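Local coordinates for gamma-glutamyltranspeptidase (Streptomyces lincolnensis, PDB 6J3A), which probably cleaves or transfers gamma-glutamyl-type groups as a member of the Ntn-hydrolase superfamily, related to the transpeptidase homologue LmbA, at residues Val80-Ala85 with Thr242-Ala247; Ala111-Met116 with Ala251-Thr256; Leu304-Cys309 with Trp538-Phe543. One frame throughout, in Å; residues are numbered along the deposited sequence.

Contact 1. Residues Val80-Ala85 with Thr242-Ala247; sequences VAPAGA and TGTLTA
Pro82, Gly84 and Ala85 pack against Thr244 and Leu245 in a mostly buried loop-to-loop contact held by van der Waals contacts, with no hydrogen bond running from one segment to the other. It joins the loop between strand 73-77 and helix 87-92 to the loop that leads into helix 247-252 of this gamma-glutamyltranspeptidase-family chain of the Ntn-hydrolase superfamily. The first loop folds into a type I beta turn from Pro82 to Ala85, closed by the Ala85 N to Pro82 O hydrogen bond of 2.9 Å. The second ends at Thr246, the N-cap of helix 247-252. Asp249 ties the two together: one carboxylate oxygen accepts from Ala83 N of the turn and the other from Thr246 N, which, with the capping Thr246 side chain, is consistent with a capping box.

Thr244 fits against the turn. Its OG1 lies between the backbone N and the carbonyl carbon (chi1 64°), which brings the hydroxyl over the proline and the end of the turn, with OG1 3.6 Å from Pro82 CB. Ala85 N is equally near but makes no hydrogen bond with it. The pyrrolidine ring crosses both Thr244 and Leu245 at about a right angle. Leu245 meets this ring with its CB and its CD1 branch, CD1 lying 3.8 Å from Pro82 CG. Gly84 permits the close approach of the Thr244 side chain to the turn, since a beta carbon there would come to about 3.3 Å from Thr244 CB. In its absence the threonine methyl CG2 rests 3.5 Å from Gly84 O.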
loop_
_atom_site.group_PDB
_atom_site.type_symbol
_atom_site.label_atom_id
_atom_site.label_comp_id
_atom_site.label_asym_id
_atom_site.label_seq_id
_atom_site.Cartn_x
_atom_site.Cartn_y
_atom_site.Cartn_z
ATOM N N VAL A 80 -27.007 23.781 2.199
ATOM C CA VAL A 80 -27.393 25.021 2.891
ATOM C C VAL A 80 -28.281 24.766 4.112
ATOM O O VAL A 80 -28.817 23.670 4.301
ATOM C CB VAL A 80 -28.120 26.023 1.948
ATOM C CG1 VAL A 80 -27.178 26.514 0.860
ATOM C CG2 VAL A 80 -29.399 25.435 1.339
ATOM N N ALA A 81 -28.430 25.806 4.928
ATOM C CA ALA A 81 -29.413 25.828 6.003
ATOM C C ALA A 81 -30.836 25.782 5.435
ATOM O O ALA A 81 -31.090 26.311 4.340
ATOM C CB ALA A 81 -29.235 27.068 6.859
ATOM N N PRO A 82 -31.770 25.133 6.165
ATOM C CA PRO A 82 -33.147 25.152 5.661
ATOM C C PRO A 82 -33.786 26.541 5.736
ATOM O O PRO A 82 -33.376 27.383 6.546
ATOM C CB PRO A 82 -33.884 24.147 6.562
ATOM C CG PRO A 82 -32.819 23.320 7.204
ATOM C CD PRO A 82 -31.591 24.175 7.273
ATOM N N ALA A 83 -34.789 26.750 4.891
ATOM C CA ALA A 83 -35.565 27.988 4.837
ATOM C C ALA A 83 -36.045 28.496 6.216
ATOM O O ALA A 83 -36.099 29.712 6.444
ATOM C CB ALA A 83 -36.744 27.808 3.889
ATOM N N GLY A 84 -36.371 27.573 7.128
ATOM C CA GLY A 84 -36.801 27.918 8.503
ATOM C C GLY A 84 -35.724 27.951 9.593
ATOM O O GLY A 84 -36.039 28.041 10.790
ATOM N N ALA A 85 -34.458 27.901 9.190
ATOM C CA ALA A 85 -33.358 27.757 10.134
ATOM C C ALA A 85 -32.767 29.106 10.457
ATOM O O ALA A 85 -31.677 29.434 9.993
ATOM C CB ALA A 85 -32.294 26.833 9.569
ATOM N N THR A 242 -36.654 19.246 17.124
ATOM C CA THR A 242 -37.120 18.893 15.803
ATOM C C THR A 242 -36.381 19.770 14.779
ATOM O O THR A 242 -35.906 20.862 15.098
ATOM C CB THR A 242 -38.653 19.039 15.721
ATOM O OG1 THR A 242 -39.142 18.279 14.616
ATOM C CG2 THR A 242 -39.102 20.504 15.582
ATOM N N GLY A 243 -36.274 19.276 13.555
ATOM C CA GLY A 243 -35.587 19.997 12.489
ATOM C C GLY A 243 -36.571 20.806 11.668
ATOM O O GLY A 243 -37.719 20.394 11.483
ATOM N N THR A 244 -36.110 21.951 11.171
ATOM C CA THR A 244 -36.932 22.853 10.356
ATOM C C THR A 244 -36.895 22.478 8.885
ATOM O O THR A 244 -37.613 23.071 8.085
ATOM C CB THR A 244 -36.461 24.318 10.463
ATOM O OG1 THR A 244 -35.139 24.450 9.918
ATOM C CG2 THR A 244 -36.462 24.792 11.909
ATOM N N LEU A 245 -36.033 21.522 8.533
ATOM C CA LEU A 245 -35.941 20.983 7.180
ATOM C C LEU A 245 -37.309 20.550 6.631
ATOM O O LEU A 245 -38.133 19.998 7.364
ATOM C CB LEU A 245 -34.966 19.799 7.162
ATOM C CG LEU A 245 -34.549 19.293 5.773
ATOM C CD1 LEU A 245 -33.412 20.124 5.195
ATOM C CD2 LEU A 245 -34.148 17.824 5.822
ATOM N N THR A 246 -37.530 20.814 5.344
ATOM C CA THR A 246 -38.815 20.555 4.680
ATOM C C THR A 246 -38.602 19.935 3.310
ATOM O O THR A 246 -37.506 19.980 2.761
ATOM C CB THR A 246 -39.621 21.857 4.443
ATOM O OG1 THR A 246 -39.102 22.545 3.295
ATOM C CG2 THR A 246 -39.583 22.792 5.661
ATOM N N ALA A 247 -39.686 19.415 2.746
ATOM C CA ALA A 247 -39.696 18.825 1.398
ATOM C C ALA A 247 -39.153 19.773 0.341
ATOM O O ALA A 247 -38.343 19.373 -0.488
ATOM C CB ALA A 247 -41.109 18.409 1.024
#

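Contact 2. Residues Ala111-Met116 with Ala251-Thr256; sequences AFDAWM and AGWSAT
Asp113, in the first turn of helix 111-122, accepts a hydrogen bond from the backbone of Ala255, the one polar link across this buried contact. The bond from Ala255 N to Asp113 OD2 is short, 2.8 Å, and nearly straight at 166°. The donor meets OD2 on its anti side, 23° out of the carboxylate plane. With CG anti to the backbone N (chi1 -162°), the carboxylate reaches out from the helix to the chain that follows helix 247-252. Its other oxygen, OD1, forms a salt bridge with Arg213 NE, so the acid is gripped at both oxygens and is likely to stay charged despite its burial.

Apolar packing lies beside this bond. The Ala255 methyl comes close to the helix backbone, CB lying 3.6 Å from Ala114 CA, and Ala114 CB and Ala255 CB are 4.0 Å apart. The Asp113 methylene approaches the Trp253 indole obliquely, CB to CZ3 3.8 Å. Within its own segment the same indole lies under Ala255 N, which is 3.4 Å above the ring plane and offset toward the rim.

Helix 111-122 here meets the connection between helix 247-252 and strand 256-265. Arg217 of helix 205-217 bonds to Trp253 O, while Ala114 also touches Val61 of strand 61-66. Trp115 packs on helix 36-50, and Thr256 pairs through its backbone with Cys76 of strand 73-77.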
loop_
_atom_site.group_PDB
_atom_site.type_symbol
_atom_site.label_atom_id
_atom_site.label_comp_id
_atom_site.label_asym_id
_atom_site.label_seq_id
_atom_site.Cartn_x
_atom_site.Cartn_y
_atom_site.Cartn_z
ATOM N N ALA A 111 -23.847 16.024 -0.603
ATOM C CA ALA A 111 -22.914 15.088 -1.212
ATOM C C ALA A 111 -23.513 14.294 -2.367
ATOM O O ALA A 111 -22.892 14.166 -3.413
ATOM C CB ALA A 111 -22.372 14.140 -0.156
ATOM N N PHE A 112 -24.710 13.759 -2.181
ATOM C CA PHE A 112 -25.284 12.902 -3.199
ATOM C C PHE A 112 -25.406 13.601 -4.547
ATOM O O PHE A 112 -24.926 13.090 -5.557
ATOM C CB PHE A 112 -26.644 12.358 -2.804
ATOM C CG PHE A 112 -27.205 11.414 -3.826
ATOM C CD1 PHE A 112 -26.806 10.092 -3.855
ATOM C CD2 PHE A 112 -28.091 11.863 -4.796
ATOM C CE1 PHE A 112 -27.302 9.225 -4.819
ATOM C CE2 PHE A 112 -28.595 11.004 -5.759
ATOM C CZ PHE A 112 -28.193 9.682 -5.774
ATOM N N ASP A 113 -26.055 14.760 -4.553
ATOM C CA ASP A 113 -26.259 15.501 -5.803
ATOM C C ASP A 113 -24.928 15.880 -6.461
ATOM O O ASP A 113 -24.804 15.834 -7.686
ATOM C CB ASP A 113 -27.106 16.754 -5.588
ATOM C CG ASP A 113 -27.683 17.288 -6.889
ATOM O OD1 ASP A 113 -28.570 16.615 -7.473
ATOM O OD2 ASP A 113 -27.241 18.370 -7.349
ATOM N N ALA A 114 -23.945 16.237 -5.636
ATOM C CA ALA A 114 -22.601 16.545 -6.101
ATOM C C ALA A 114 -21.953 15.391 -6.855
ATOM O O ALA A 114 -21.423 15.593 -7.939
ATOM C CB ALA A 114 -21.722 16.969 -4.937
ATOM N N TRP A 115 -22.001 14.188 -6.291
ATOM C CA TRP A 115 -21.439 13.006 -6.960
ATOM C C TRP A 115 -22.221 12.645 -8.225
ATOM O O TRP A 115 -21.650 12.116 -9.185
ATOM C CB TRP A 115 -21.405 11.798 -6.010
ATOM C CG TRP A 115 -20.444 11.940 -4.863
ATOM C CD1 TRP A 115 -20.742 11.902 -3.526
ATOM C CD2 TRP A 115 -19.029 12.137 -4.949
ATOM N NE1 TRP A 115 -19.598 12.063 -2.775
ATOM C CE2 TRP A 115 -18.534 12.213 -3.626
ATOM C CE3 TRP A 115 -18.130 12.253 -6.016
ATOM C CZ2 TRP A 115 -17.186 12.397 -3.344
ATOM C CZ3 TRP A 115 -16.784 12.435 -5.733
ATOM C CH2 TRP A 115 -16.325 12.508 -4.405
ATOM N N MET A 116 -23.522 12.921 -8.216
ATOM C CA MET A 116 -24.358 12.687 -9.385
ATOM C C MET A 116 -23.983 13.657 -10.482
ATOM O O MET A 116 -23.928 13.277 -11.641
ATOM C CB MET A 116 -25.849 12.842 -9.054
ATOM C CG MET A 116 -26.475 11.710 -8.257
ATOM S SD MET A 116 -26.054 10.047 -8.805
ATOM C CE MET A 116 -24.688 9.702 -7.699
ATOM N N ALA A 251 -36.162 19.772 -2.464
ATOM C CA ALA A 251 -36.581 19.921 -3.868
ATOM C C ALA A 251 -35.854 21.067 -4.613
ATOM O O ALA A 251 -35.568 20.962 -5.809
ATOM C CB ALA A 251 -38.096 20.096 -3.946
ATOM N N GLY A 252 -35.547 22.142 -3.892
ATOM C CA GLY A 252 -34.919 23.331 -4.479
ATOM C C GLY A 252 -33.402 23.321 -4.636
ATOM O O GLY A 252 -32.863 24.088 -5.439
ATOM N N TRP A 253 -32.710 22.464 -3.884
ATOM C CA TRP A 253 -31.243 22.534 -3.793
ATOM C C TRP A 253 -30.547 21.592 -4.760
ATOM O O TRP A 253 -30.895 20.428 -4.874
ATOM C CB TRP A 253 -30.742 22.272 -2.360
ATOM C CG TRP A 253 -29.255 22.517 -2.227
ATOM C CD1 TRP A 253 -28.641 23.682 -1.876
ATOM C CD2 TRP A 253 -28.210 21.579 -2.494
ATOM N NE1 TRP A 253 -27.275 23.525 -1.896
ATOM C CE2 TRP A 253 -26.983 22.244 -2.276
ATOM C CE3 TRP A 253 -28.191 20.238 -2.895
ATOM C CZ2 TRP A 253 -25.749 21.612 -2.438
ATOM C CZ3 TRP A 253 -26.970 19.612 -3.065
ATOM C CH2 TRP A 253 -25.761 20.301 -2.835
ATOM N N SER A 254 -29.535 22.120 -5.432
ATOM C CA SER A 254 -28.652 21.363 -6.302
ATOM C C SER A 254 -27.232 21.735 -5.950
ATOM O O SER A 254 -26.960 22.838 -5.461
ATOM C CB SER A 254 -28.884 21.730 -7.769
ATOM O OG SER A 254 -30.131 21.253 -8.227
ATOM N N ALA A 255 -26.317 20.817 -6.225
ATOM C CA ALA A 255 -24.900 21.125 -6.174
ATOM C C ALA A 255 -24.585 22.071 -7.331
ATOM O O ALA A 255 -25.228 22.012 -8.392
ATOM C CB ALA A 255 -24.091 19.852 -6.281
ATOM N N THR A 256 -23.619 22.955 -7.109
ATOM C CA THR A 256 -23.228 23.957 -8.105
ATOM C C THR A 256 -21.733 23.932 -8.362
ATOM O O THR A 256 -20.976 23.392 -7.553
ATOM C CB THR A 256 -23.598 25.376 -7.649
ATOM O OG1 THR A 256 -23.087 25.602 -6.331
ATOM C CG2 THR A 256 -25.096 25.545 -7.646
#

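Contact 3. Residues Leu304-Cys309 with Trp538-Phe543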
loop_
_atom_site.group_PDB
_atom_site.type_symbol
_atom_site.label_atom_id
_atom_site.label_comp_id
_atom_site.label_asym_id
_atom_site.label_seq_id
_atom_site.Cartn_x
_atom_site.Cartn_y
_atom_site.Cartn_z
ATOM N N LEU A 304 7.473 30.001 12.853
ATOM C CA LEU A 304 6.994 30.882 11.786
ATOM C C LEU A 304 5.638 30.464 11.226
ATOM O O LEU A 304 4.761 31.300 11.045
ATOM C CB LEU A 304 8.016 30.948 10.641
ATOM C CG LEU A 304 7.575 31.744 9.409
ATOM C CD1 LEU A 304 7.501 33.232 9.730
ATOM C CD2 LEU A 304 8.491 31.493 8.226
ATOM N N LEU A 305 5.496 29.174 10.937
ATOM C CA LEU A 305 4.251 28.620 10.411
ATOM C C LEU A 305 3.103 28.600 11.413
ATOM O O LEU A 305 1.945 28.744 11.015
ATOM C CB LEU A 305 4.483 27.207 9.878
ATOM C CG LEU A 305 5.432 27.081 8.678
ATOM C CD1 LEU A 305 5.423 25.664 8.122
ATOM C CD2 LEU A 305 5.125 28.072 7.567
ATOM N N VAL A 306 3.416 28.394 12.695
ATOM C CA VAL A 306 2.390 28.348 13.756
ATOM C C VAL A 306 1.765 29.741 13.937
ATOM O O VAL A 306 0.542 29.922 13.860
ATOM C CB VAL A 306 2.981 27.797 15.083
ATOM C CG1 VAL A 306 2.023 27.972 16.265
ATOM C CG2 VAL A 306 3.337 26.324 14.924
ATOM N N GLU A 307 2.624 30.724 14.158
ATOM C CA GLU A 307 2.173 32.104 14.306
ATOM C C GLU A 307 1.413 32.590 13.065
ATOM O O GLU A 307 0.367 33.226 13.183
ATOM C CB GLU A 307 3.358 33.024 14.635
ATOM C CG GLU A 307 4.030 32.710 15.967
ATOM C CD GLU A 307 3.019 32.554 17.075
ATOM O OE1 GLU A 307 2.726 31.398 17.441
ATOM O OE2 GLU A 307 2.484 33.590 17.538
ATOM N N GLY A 308 1.931 32.269 11.888
ATOM C CA GLY A 308 1.253 32.595 10.634
ATOM C C GLY A 308 -0.119 31.950 10.529
ATOM O O GLY A 308 -1.087 32.594 10.133
ATOM N N CYS A 309 -0.197 30.675 10.906
ATOM C CA CYS A 309 -1.465 29.948 10.970
ATOM C C CYS A 309 -2.488 30.594 11.919
ATOM O O CYS A 309 -3.660 30.738 11.555
ATOM C CB CYS A 309 -1.219 28.505 11.373
ATOM S SG CYS A 309 -2.738 27.565 11.594
ATOM N N TRP A 538 2.191 18.664 12.811
ATOM C CA TRP A 538 1.761 19.378 14.017
ATOM C C TRP A 538 0.544 20.235 13.699
ATOM O O TRP A 538 0.232 20.456 12.539
ATOM C CB TRP A 538 2.892 20.286 14.536
ATOM C CG TRP A 538 3.193 21.457 13.588
ATOM C CD1 TRP A 538 2.706 22.737 13.673
ATOM C CD2 TRP A 538 3.998 21.419 12.406
ATOM N NE1 TRP A 538 3.173 23.497 12.624
ATOM C CE2 TRP A 538 3.967 22.714 11.832
ATOM C CE3 TRP A 538 4.750 20.418 11.773
ATOM C CZ2 TRP A 538 4.656 23.031 10.658
ATOM C CZ3 TRP A 538 5.447 20.738 10.603
ATOM C CH2 TRP A 538 5.389 22.033 10.058
ATOM N N HIS A 539 -0.108 20.741 14.739
ATOM C CA HIS A 539 -1.208 21.713 14.599
ATOM C C HIS A 539 -1.292 22.575 15.835
ATOM O O HIS A 539 -0.769 22.197 16.880
ATOM C CB HIS A 539 -2.553 21.012 14.393
ATOM C CG HIS A 539 -3.095 20.343 15.623
ATOM N ND1 HIS A 539 -4.147 20.856 16.352
ATOM C CD2 HIS A 539 -2.741 19.193 16.241
ATOM C CE1 HIS A 539 -4.413 20.048 17.362
ATOM N NE2 HIS A 539 -3.572 19.033 17.320
ATOM N N ASN A 540 -1.963 23.719 15.714
ATOM C CA ASN A 540 -2.347 24.524 16.884
ATOM C C ASN A 540 -3.862 24.547 17.072
ATOM O O ASN A 540 -4.612 24.218 16.148
ATOM C CB ASN A 540 -1.764 25.944 16.795
ATOM C CG ASN A 540 -2.564 26.868 15.892
ATOM O OD1 ASN A 540 -3.602 27.394 16.288
ATOM N ND2 ASN A 540 -2.056 27.108 14.691
ATOM N N ASP A 541 -4.290 24.941 18.273
ATOM C CA ASP A 541 -5.721 25.087 18.606
ATOM C C ASP A 541 -6.031 26.469 19.192
ATOM O O ASP A 541 -6.988 26.627 19.959
ATOM C CB ASP A 541 -6.175 24.007 19.604
ATOM C CG ASP A 541 -6.281 22.627 18.989
ATOM O OD1 ASP A 541 -6.921 22.459 17.922
ATOM O OD2 ASP A 541 -5.739 21.700 19.616
ATOM N N SER A 542 -5.246 27.473 18.807
ATOM C CA SER A 542 -5.398 28.830 19.344
ATOM C C SER A 542 -6.336 29.676 18.476
ATOM O O SER A 542 -5.946 30.676 17.889
ATOM C CB SER A 542 -4.033 29.494 19.520
ATOM O OG SER A 542 -4.156 30.683 20.269
ATOM N N PHE A 543 -7.592 29.254 18.449
ATOM C CA PHE A 543 -8.677 29.896 17.696
ATOM C C PHE A 543 -9.964 29.140 18.058
ATOM O O PHE A 543 -9.881 27.993 18.504
ATOM C CB PHE A 543 -8.423 29.796 16.188
ATOM C CG PHE A 543 -8.144 28.398 15.726
ATOM C CD1 PHE A 543 -9.192 27.496 15.533
ATOM C CD2 PHE A 543 -6.840 27.966 15.519
ATOM C CE1 PHE A 543 -8.945 26.194 15.143
ATOM C CE2 PHE A 543 -6.587 26.669 15.113
ATOM C CZ PHE A 543 -7.640 25.779 14.926
#
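Leu305 and Val306 of helix 299-319 pack closely on the indole of Trp538, which with the approach of Asn540 to Cys309 makes up the tight part of the contact. Leu305 crosses the tryptophan at about a right angle and sets its CD1 methyl at the ring edge, in the ring plane, 3.7 Å from Trp538 CZ2. Val306 comes in obliquely at the pyrrole end, its CG2 3.6 Å from Trp538 NE1. A ring stack with His512 adds to the burial of the indole. At chi1 80° the Asn540 amide carbon is tucked in over its own backbone and faces the helix: ND2 comes within 3.2 Å of Cys309 SG, a close polar approach without a hydrogen bond.

The segments are a helix and a short strand whose axes approach to 9.0 Å. Strand 538-540 is an outer member, within this chain, of a small mixed sheet with strands 556-560 and 577-581. The helix packs on it, running 36° from the strand direction, with Val306 also touching Val557 of strand 556-560.

Asn540 OD1 turns back on its own chain and accepts from Ser542 N at 3.0 Å, in the carbonyl plane and on a lone pair, forming an Asx turn. With an alanine at this position, Ser542 N would probably lose this acceptor, and a gap is likely to open beside Cys309 SG.

The packing is looser between Val306 CG1 and Asn540 CB, 4.3 Å apart. On the other side of the strand the partly exposed His539 points away from the helix. Asp541 forms a salt bridge with Arg553.

Overall arrangement
Contacts 1 and 2 are neighbours, their centres about 16 Å apart, and their segments alternate along the chain: 80-85, 111-116, 242-247, 251-256. They share helix 247-252, which starts at the end of one segment of contact 1 and finishes within contact 2, and they touch directly where Val80 CG2 meets Trp253 CD1 at 3.7 Å. Contact 3 follows both in sequence and is remote, with centres about 35 Å from contact 1 and 34 Å from contact 2; contacts 2 and 3 lie on opposite sides of the chain's centre. All three belong to the gamma-glutamyltranspeptidase family region. Each joins parts of the chain more than 130 residues apart in sequence.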